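Local coordinates for iron-only hydrogenase system regulator (Thermotoga maritima, PDB 2NZC), which is of unproven function but probably regulates the iron-only hydrogenase system through a small ACT-like domain, at residues L10-E15 against I51-K56; R6-T11 against T57-I62. All coordinates share one frame; numbering follows the deposited sequence.

Contact 1. Residues L10-E15 against I51-K56; sequences LTIVVE and IFLVLK
Leu10, Ile12 and Val14 meet Ile51, Leu53 and Leu55 on one face of an antiparallel strand pair, while Thr11 and Phe52 meet on the other. Ile12 and Ile51 form a hydrogen-bonded pair with their CB atoms 4.1 Å apart; Leu10 and Leu53 form the other. Beyond these roots the side chains reach diagonally to the next partner. In Ile12 the CG1 branch lies beside the backbone N and anti to the carbonyl carbon (chi1 -56°), and with chi2 extended (163°) this puts Ile12 CD1 3.8 Å from Leu53 CD1, one hydrogen-bonded pair along the sheet. Ile51 has nearly the same torsions, and because its strand runs the other way its CD1 ends 4.0 Å from Val14 CG2. The third diagonal joins the methyl ends of two leucines, CD1 of Leu10 and CD1 of Leu55, 3.7 Å apart. Helix 18-30 covers this aliphatic layer through Val24 and Leu28, and helix 59-69 through Leu65 and Leu69.

On the opposite face Thr11 turns CG2 to the rim of the Phe52 ring, close to the ring plane and 3.9 Å from CD1 of Phe52. That ring stacks on Phe52 of the second subunit, and Thr11 packs on Thr11 of the same neighbour, which makes this face part of the subunit interface.

Four backbone bonds fix the register, running both ways between Leu10 and Leu53 and between Ile12 and Ile51; Ile12 N reaches Ile51 O at 2.8 Å. These are the two central strands of a four-stranded antiparallel sheet with helices on one side, the ferredoxin-like βαββαβ topology of ACT-type domains, here paired with a second subunit through the sheet face that the helices do not cover.

Contact 2. Residues R6-T11 against T57-I62; sequences RFYILT and TDNDTI
Arg6 and Thr57 form an antiparallel hydrogen-bonded pair, each N donating to the other's O at 2.9 Å, after which the second chain turns into helix 59-69. Tyr8 carries most of the side-chain contact. Ile62 lies over one face of its ring, CG1 4.0 Å from the centroid and 19° off the normal, with CG2 farther out above CZ. The CG1 branch of Ile62 stands anti to its own backbone N (chi1 -159°), and CD1, at its end, lies against Tyr8 CB and sits 3.5 Å from Leu10 CD1, closer than usual for two methyl groups. At the ring edge, Thr57 O lies in plane, and a water bridges Tyr8 OH, 2.6 Å away, to Thr57 O and Asn59 OD1. Arg6 adds weak bonds from NE and NH2 to the same hydroxyl. With alanine at Tyr8 the ring and hydroxyl are gone, which is likely to open a gap beside Ile62 CG1 and leave the bridging water and the Arg6 side chain each short of a partner. Asp58 caps the helix: its OD1 accepts from Thr61 N at 3.1 Å and also from Thr61 OG1. The whole is a strand-to-helix connection with an Asp N-cap, where the second helix of the ferredoxin-like fold settles on the sheet.

Strand 6-15 serves both contacts, its later half in contact 1 and its beginning in contact 2, and its partners are consecutive in the chain, strand 48-57 leading into helix 59-69. The backbone bond between Tyr8 and Leu55 carries the strand pairing across from one to the other. Contact 1 lies near the centre of the chain, wholly buried, and its side-chain chemistry is almost entirely aliphatic. Contact 2, at the sheet's end, mixes a buried aromatic-aliphatic core with an exposed margin of polar groups and water. Leu10 belongs to both, joining the sheet layer to the helix start.

Contact 1. Residues L10-E15 against I51-K56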
loop_
_atom_site.group_PDB
_atom_site.type_symbol
_atom_site.label_atom_id
_atom_site.label_comp_id
_atom_site.label_asym_id
_atom_site.label_seq_id
_atom_site.Cartn_x
_atom_site.Cartn_y
_atom_site.Cartn_z
ATOM N N LEU D 10 -3.646 -0.327 12.444
ATOM C CA LEU D 10 -2.544 0.244 13.216
ATOM C C LEU D 10 -1.759 1.212 12.362
ATOM O O LEU D 10 -1.376 0.893 11.227
ATOM C CB LEU D 10 -1.606 -0.855 13.689
ATOM C CG LEU D 10 -1.896 -1.331 15.101
ATOM C CD1 LEU D 10 -2.951 -2.378 14.969
ATOM C CD2 LEU D 10 -0.634 -1.919 15.698
ATOM N N THR D 11 -1.547 2.400 12.895
ATOM C CA THR D 11 -0.613 3.336 12.292
ATOM C C THR D 11 0.552 3.540 13.241
ATOM O O THR D 11 0.369 3.888 14.434
ATOM C CB THR D 11 -1.264 4.661 12.031
ATOM O OG1 THR D 11 -1.707 5.179 13.288
ATOM C CG2 THR D 11 -2.472 4.470 11.156
ATOM N N ILE D 12 1.746 3.321 12.707
ATOM C CA ILE D 12 2.982 3.443 13.445
ATOM C C ILE D 12 3.792 4.556 12.790
ATOM O O ILE D 12 3.987 4.553 11.569
ATOM C CB ILE D 12 3.794 2.134 13.341
ATOM C CG1 ILE D 12 2.956 0.937 13.834
ATOM C CG2 ILE D 12 5.103 2.236 14.102
ATOM C CD1 ILE D 12 3.497 -0.376 13.413
ATOM N N VAL D 13 4.272 5.494 13.590
ATOM C CA VAL D 13 5.224 6.498 13.115
ATOM C C VAL D 13 6.569 6.256 13.820
ATOM O O VAL D 13 6.669 6.343 15.050
ATOM C CB VAL D 13 4.698 7.933 13.359
ATOM C CG1 VAL D 13 5.725 8.964 12.963
ATOM C CG2 VAL D 13 3.380 8.150 12.569
ATOM N N VAL D 14 7.592 5.947 13.027
ATOM C CA VAL D 14 8.920 5.613 13.544
ATOM C C VAL D 14 9.963 6.663 13.177
ATOM O O VAL D 14 9.995 7.128 12.048
ATOM C CB VAL D 14 9.429 4.269 12.961
ATOM C CG1 VAL D 14 10.590 3.714 13.816
ATOM C CG2 VAL D 14 8.338 3.260 12.864
ATOM N N GLU D 15 10.834 7.020 14.122
ATOM C CA GLU D 15 12.045 7.803 13.795
ATOM C C GLU D 15 13.026 6.861 13.087
ATOM O O GLU D 15 13.361 5.802 13.615
ATOM C CB GLU D 15 12.637 8.446 15.046
ATOM C CG GLU D 15 11.555 9.093 15.909
ATOM C CD GLU D 15 12.068 9.986 17.017
ATOM O OE1 GLU D 15 13.173 9.748 17.573
ATOM O OE2 GLU D 15 11.335 10.943 17.347
ATOM N N ILE D 51 4.158 3.475 8.959
ATOM C CA ILE D 51 3.762 2.083 8.641
ATOM C C ILE D 51 2.276 1.952 8.957
ATOM O O ILE D 51 1.830 2.348 10.064
ATOM C CB ILE D 51 4.532 1.004 9.476
ATOM C CG1 ILE D 51 6.024 1.102 9.265
ATOM C CG2 ILE D 51 4.098 -0.425 9.067
ATOM C CD1 ILE D 51 6.895 0.419 10.386
ATOM N N PHE D 52 1.520 1.443 7.986
ATOM C CA PHE D 52 0.118 1.148 8.158
ATOM C C PHE D 52 -0.006 -0.356 8.180
ATOM O O PHE D 52 0.590 -1.033 7.325
ATOM C CB PHE D 52 -0.711 1.622 6.957
ATOM C CG PHE D 52 -0.635 3.108 6.673
ATOM C CD1 PHE D 52 -1.337 4.013 7.449
ATOM C CD2 PHE D 52 0.045 3.579 5.554
ATOM C CE1 PHE D 52 -1.311 5.378 7.148
ATOM C CE2 PHE D 52 0.069 4.951 5.263
ATOM C CZ PHE D 52 -0.603 5.819 6.057
ATOM N N LEU D 53 -0.809 -0.875 9.118
ATOM C CA LEU D 53 -1.098 -2.322 9.222
ATOM C C LEU D 53 -2.604 -2.541 9.314
ATOM O O LEU D 53 -3.333 -1.743 9.939
ATOM C CB LEU D 53 -0.459 -2.911 10.512
ATOM C CG LEU D 53 1.053 -2.734 10.729
ATOM C CD1 LEU D 53 1.432 -3.317 12.056
ATOM C CD2 LEU D 53 1.821 -3.514 9.687
ATOM N N VAL D 54 -3.068 -3.603 8.665
ATOM C CA VAL D 54 -4.402 -4.172 8.909
ATOM C C VAL D 54 -4.151 -5.558 9.518
ATOM O O VAL D 54 -3.353 -6.336 8.979
ATOM C CB VAL D 54 -5.243 -4.304 7.600
ATOM C CG1 VAL D 54 -6.651 -4.903 7.945
ATOM C CG2 VAL D 54 -5.410 -2.924 6.947
ATOM N N LEU D 55 -4.802 -5.853 10.648
ATOM C CA LEU D 55 -4.688 -7.159 11.261
ATOM C C LEU D 55 -6.073 -7.698 11.386
ATOM O O LEU D 55 -7.030 -6.930 11.493
ATOM C CB LEU D 55 -4.086 -7.066 12.668
ATOM C CG LEU D 55 -2.582 -6.769 12.707
ATOM C CD1 LEU D 55 -2.333 -5.286 12.842
ATOM C CD2 LEU D 55 -1.958 -7.561 13.844
ATOM N N LYS D 56 -6.198 -9.016 11.347
ATOM C CA LYS D 56 -7.418 -9.645 11.825
ATOM C C LYS D 56 -6.986 -10.582 12.943
ATOM O O LYS D 56 -6.323 -11.580 12.701
ATOM C CB LYS D 56 -8.146 -10.399 10.723
ATOM C CG LYS D 56 -9.553 -10.849 11.154
ATOM C CD LYS D 56 -10.208 -11.708 10.106
ATOM C CE LYS D 56 -11.523 -12.267 10.606
ATOM N NZ LYS D 56 -11.824 -13.532 9.885
#

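Contact 2. Residues R6-T11 against T57-I62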
loop_
_atom_site.group_PDB
_atom_site.type_symbol
_atom_site.label_atom_id
_atom_site.label_comp_id
_atom_site.label_asym_id
_atom_site.label_seq_id
_atom_site.Cartn_x
_atom_site.Cartn_y
_atom_site.Cartn_z
ATOM N N ARG D 6 -11.196 -10.069 15.087
ATOM C CA ARG D 6 -11.718 -8.800 14.595
ATOM C C ARG D 6 -10.640 -8.066 13.798
ATOM O O ARG D 6 -9.462 -8.312 13.983
ATOM C CB ARG D 6 -12.129 -7.934 15.787
ATOM C CG ARG D 6 -13.557 -8.206 16.258
ATOM C CD ARG D 6 -13.813 -7.953 17.765
ATOM N NE ARG D 6 -13.069 -6.831 18.364
ATOM C CZ ARG D 6 -13.256 -5.529 18.113
ATOM N NH1 ARG D 6 -14.154 -5.111 17.224
ATOM N NH2 ARG D 6 -12.514 -4.630 18.752
ATOM N N PHE D 7 -11.049 -7.148 12.931
ATOM C CA PHE D 7 -10.118 -6.324 12.211
ATOM C C PHE D 7 -9.701 -5.097 13.015
ATOM O O PHE D 7 -10.525 -4.433 13.666
ATOM C CB PHE D 7 -10.722 -5.864 10.875
ATOM C CG PHE D 7 -10.859 -6.954 9.866
ATOM C CD1 PHE D 7 -11.974 -7.778 9.872
ATOM C CD2 PHE D 7 -9.890 -7.133 8.881
ATOM C CE1 PHE D 7 -12.127 -8.802 8.927
ATOM C CE2 PHE D 7 -10.036 -8.161 7.927
ATOM C CZ PHE D 7 -11.157 -8.998 7.968
ATOM N N TYR D 8 -8.421 -4.788 12.913
ATOM C CA TYR D 8 -7.845 -3.611 13.534
ATOM C C TYR D 8 -6.980 -2.930 12.531
ATOM O O TYR D 8 -6.345 -3.590 11.667
ATOM C CB TYR D 8 -7.000 -3.984 14.764
ATOM C CG TYR D 8 -7.801 -4.645 15.873
ATOM C CD1 TYR D 8 -8.389 -3.893 16.891
ATOM C CD2 TYR D 8 -7.967 -6.020 15.892
ATOM C CE1 TYR D 8 -9.146 -4.517 17.898
ATOM C CE2 TYR D 8 -8.695 -6.659 16.883
ATOM C CZ TYR D 8 -9.280 -5.900 17.882
ATOM O OH TYR D 8 -9.996 -6.541 18.850
ATOM N N ILE D 9 -6.935 -1.606 12.654
ATOM C CA ILE D 9 -5.998 -0.782 11.906
ATOM C C ILE D 9 -4.907 -0.238 12.863
ATOM O O ILE D 9 -5.218 0.278 13.960
ATOM C CB ILE D 9 -6.758 0.380 11.254
ATOM C CG1 ILE D 9 -7.717 -0.154 10.192
ATOM C CG2 ILE D 9 -5.798 1.383 10.662
ATOM C CD1 ILE D 9 -9.049 0.553 10.205
ATOM N N LEU D 10 -3.646 -0.327 12.444
ATOM C CA LEU D 10 -2.544 0.244 13.216
ATOM C C LEU D 10 -1.759 1.212 12.362
ATOM O O LEU D 10 -1.376 0.893 11.227
ATOM C CB LEU D 10 -1.606 -0.855 13.689
ATOM C CG LEU D 10 -1.896 -1.331 15.101
ATOM C CD1 LEU D 10 -2.951 -2.378 14.969
ATOM C CD2 LEU D 10 -0.634 -1.919 15.698
ATOM N N THR D 11 -1.547 2.400 12.895
ATOM C CA THR D 11 -0.613 3.336 12.292
ATOM C C THR D 11 0.552 3.540 13.241
ATOM O O THR D 11 0.369 3.888 14.434
ATOM C CB THR D 11 -1.264 4.661 12.031
ATOM O OG1 THR D 11 -1.707 5.179 13.288
ATOM C CG2 THR D 11 -2.472 4.470 11.156
ATOM N N THR D 57 -7.322 -10.240 14.178
ATOM C CA THR D 57 -6.737 -10.959 15.289
ATOM C C THR D 57 -7.581 -10.881 16.555
ATOM O O THR D 57 -8.687 -10.342 16.550
ATOM C CB THR D 57 -5.263 -10.529 15.538
ATOM O OG1 THR D 57 -4.626 -11.533 16.344
ATOM C CG2 THR D 57 -5.188 -9.202 16.226
ATOM N N ASP D 58 -7.083 -11.444 17.644
ATOM C CA ASP D 58 -7.923 -11.476 18.841
ATOM C C ASP D 58 -7.456 -10.405 19.836
ATOM O O ASP D 58 -6.528 -9.633 19.545
ATOM C CB ASP D 58 -7.997 -12.889 19.433
ATOM C CG ASP D 58 -6.652 -13.457 19.750
ATOM O OD1 ASP D 58 -5.678 -12.693 19.717
ATOM O OD2 ASP D 58 -6.567 -14.667 20.064
ATOM N N ASN D 59 -8.140 -10.321 20.967
ATOM C CA ASN D 59 -7.851 -9.292 21.943
ATOM C C ASN D 59 -6.465 -9.419 22.545
ATOM O O ASN D 59 -5.759 -8.413 22.670
ATOM C CB ASN D 59 -8.898 -9.324 23.059
ATOM C CG ASN D 59 -9.988 -8.313 22.847
ATOM O OD1 ASN D 59 -10.413 -8.070 21.704
ATOM N ND2 ASN D 59 -10.446 -7.688 23.947
ATOM N N ASP D 60 -6.106 -10.646 22.940
ATOM C CA ASP D 60 -4.786 -10.955 23.517
ATOM C C ASP D 60 -3.690 -10.441 22.579
ATOM O O ASP D 60 -2.715 -9.858 23.014
ATOM C CB ASP D 60 -4.551 -12.475 23.704
ATOM C CG ASP D 60 -5.460 -13.105 24.696
ATOM O OD1 ASP D 60 -6.082 -12.392 25.511
ATOM O OD2 ASP D 60 -5.550 -14.346 24.698
ATOM N N THR D 61 -3.872 -10.652 21.289
ATOM C CA THR D 61 -2.829 -10.414 20.320
ATOM C C THR D 61 -2.649 -8.915 19.999
ATOM O O THR D 61 -1.533 -8.419 20.050
ATOM C CB THR D 61 -3.069 -11.228 19.016
ATOM O OG1 THR D 61 -3.191 -12.624 19.350
ATOM C CG2 THR D 61 -1.915 -11.059 18.061
ATOM N N ILE D 62 -3.730 -8.203 19.691
ATOM C CA ILE D 62 -3.622 -6.752 19.407
ATOM C C ILE D 62 -3.019 -5.991 20.611
ATOM O O ILE D 62 -2.158 -5.119 20.450
ATOM C CB ILE D 62 -4.989 -6.161 18.917
ATOM C CG1 ILE D 62 -4.795 -4.857 18.164
ATOM C CG2 ILE D 62 -6.017 -6.052 20.052
ATOM C CD1 ILE D 62 -4.037 -5.063 16.848
HETATM O O HOH W 1 -10.161 -9.132 18.674
#